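Local coordinates for protein nucleoside-diphosphate sugar epimerase (SulA family) (Corynebacterium glutamicum, PDB 3OH8) that probably acts as an NAD(P)-dependent epimerase of nucleoside-diphosphate sugars, with a Rossmann-type domain, at residues 360-365 with 418-423. Sequence-based numbering, arbitrary orientation.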
loop_
_atom_site.group_PDB
_atom_site.type_symbol
_atom_site.label_atom_id
_atom_site.label_comp_id
_atom_site.label_asym_id
_atom_site.label_seq_id
_atom_site.Cartn_x
_atom_site.Cartn_y
_atom_site.Cartn_z
ATOM N N GLY A 360 4.338 -13.292 17.647
ATOM C CA GLY A 360 5.375 -12.577 18.383
ATOM C C GLY A 360 5.799 -11.330 17.628
ATOM O O GLY A 360 5.090 -10.877 16.716
ATOM N N PRO A 361 6.953 -10.760 17.995
ATOM C CA PRO A 361 7.448 -9.551 17.324
ATOM C C PRO A 361 7.912 -9.819 15.887
ATOM O O PRO A 361 8.560 -10.829 15.632
ATOM C CB PRO A 361 8.649 -9.143 18.182
ATOM C CG PRO A 361 9.129 -10.445 18.798
ATOM C CD PRO A 361 7.859 -11.222 19.066
ATOM N N ILE A 362 7.564 -8.930 14.959
ATOM C CA ILE A 362 8.065 -9.012 13.597
ATOM C C ILE A 362 8.657 -7.659 13.216
ATOM O O ILE A 362 7.969 -6.649 13.298
ATOM C CB ILE A 362 6.928 -9.317 12.622
ATOM C CG1 ILE A 362 6.244 -10.643 12.988
ATOM C CG2 ILE A 362 7.458 -9.358 11.218
ATOM C CD1 ILE A 362 7.153 -11.878 12.821
ATOM N N ASN A 363 9.937 -7.614 12.844
ATOM C CA ASN A 363 10.505 -6.365 12.344
ATOM C C ASN A 363 9.987 -6.118 10.927
ATOM O O ASN A 363 10.361 -6.832 9.992
ATOM C CB ASN A 363 12.039 -6.396 12.340
ATOM C CG ASN A 363 12.644 -6.302 13.745
ATOM O OD1 ASN A 363 13.841 -6.548 13.935
ATOM N ND2 ASN A 363 11.834 -5.932 14.720
ATOM N N ALA A 364 9.112 -5.132 10.763
ATOM C CA ALA A 364 8.617 -4.809 9.422
ATOM C C ALA A 364 9.468 -3.688 8.866
ATOM O O ALA A 364 9.114 -2.517 8.964
ATOM C CB ALA A 364 7.153 -4.412 9.458
ATOM N N VAL A 365 10.617 -4.069 8.322
ATOM C CA VAL A 365 11.596 -3.144 7.782
ATOM C C VAL A 365 12.161 -3.808 6.541
ATOM O O VAL A 365 12.198 -5.030 6.454
ATOM C CB VAL A 365 12.763 -2.904 8.784
ATOM C CG1 VAL A 365 12.231 -2.346 10.118
ATOM C CG2 VAL A 365 13.555 -4.202 9.006
ATOM N N ALA A 418 14.779 -10.163 10.411
ATOM C CA ALA A 418 15.321 -11.517 10.540
ATOM C C ALA A 418 14.237 -12.591 10.494
ATOM O O ALA A 418 14.395 -13.622 9.834
ATOM C CB ALA A 418 16.142 -11.645 11.833
ATOM N N ALA A 419 13.139 -12.344 11.200
ATOM C CA ALA A 419 12.057 -13.308 11.279
ATOM C C ALA A 419 11.435 -13.552 9.892
ATOM O O ALA A 419 11.115 -14.690 9.529
ATOM C CB ALA A 419 11.013 -12.828 12.268
ATOM N N LEU A 420 11.271 -12.486 9.114
ATOM C CA LEU A 420 10.707 -12.622 7.772
ATOM C C LEU A 420 11.678 -13.332 6.818
ATOM O O LEU A 420 11.280 -14.197 6.035
ATOM C CB LEU A 420 10.307 -11.253 7.220
ATOM C CG LEU A 420 9.083 -10.659 7.928
ATOM C CD1 LEU A 420 8.862 -9.214 7.530
ATOM C CD2 LEU A 420 7.847 -11.515 7.637
ATOM N N GLU A 421 12.953 -12.962 6.889
ATOM C CA GLU A 421 13.966 -13.605 6.057
ATOM C C GLU A 421 14.035 -15.099 6.372
ATOM O O GLU A 421 14.223 -15.915 5.471
ATOM C CB GLU A 421 15.330 -12.940 6.237
ATOM C CG GLU A 421 15.416 -11.548 5.615
ATOM C CD GLU A 421 16.634 -10.766 6.077
ATOM O OE1 GLU A 421 17.120 -11.012 7.204
ATOM O OE2 GLU A 421 17.095 -9.890 5.316
ATOM N N ASN A 422 13.865 -15.451 7.647
ATOM C CA ASN A 422 13.875 -16.850 8.061
ATOM C C ASN A 422 12.698 -17.622 7.486
ATOM O O ASN A 422 12.780 -18.839 7.295
ATOM C CB ASN A 422 13.874 -16.970 9.580
ATOM C CG ASN A 422 15.231 -16.661 10.185
ATOM O OD1 ASN A 422 16.251 -16.706 9.498
ATOM N ND2 ASN A 422 15.248 -16.343 11.477
ATOM N N LEU A 423 11.604 -16.908 7.228
ATOM C CA LEU A 423 10.412 -17.488 6.614
ATOM C C LEU A 423 10.468 -17.426 5.081
ATOM O O LEU A 423 9.549 -17.877 4.407
ATOM C CB LEU A 423 9.151 -16.782 7.133
ATOM C CG LEU A 423 8.813 -16.901 8.624
ATOM C CD1 LEU A 423 7.752 -15.893 9.043
ATOM C CD2 LEU A 423 8.383 -18.314 8.988
HETATM O O HOH W 1 11.151 -9.766 10.285
#
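The peptide group between Asn363 and Ala364 turns one face obliquely toward the helix: Leu420 CD1, 3.7 Å from Asn363 O, and a bridging water both lie tilted to that side. The water donates to Asn363 O at 3.1 Å and accepts from Leu420 N at 3.0 Å, so it serves a strand carbonyl and a first-turn helix amide that do not bond directly. Beside it the packing is aliphatic. Ile362 suits the position because its two branches divide the work: with CG1 beside the backbone N (chi1 -59°), CG2 stands anti to that N and rests 3.9 Å from Leu420 CG, while CD1, at the end of the CG1 branch, reaches Ala419 CB at 4.0 Å. The isoleucine and leucine side chains cross at about a right angle, and Leu420 CD1 touches both Ile362 CG2 and the carbonyl oxygen of Asn363. Ala419 suits its place, where its CB points toward the strand and a short side chain allows the axes to approach to 7.3 Å. The carboxylate of Glu269 spans the same junction, accepting from Asn363 N and Ala419 N; the start of the helix would probably stabilise its negative charge. Ile348 of helix 342-354 also packs on Leu420. Strand 360-364 runs parallel to 298-308 in the Rossmann-type sheet of the epimerase family, and helix 418-422, from the DUF1731 region, has its axis at 91° to that of strand 360-364, joining the C-terminal part to this sheet.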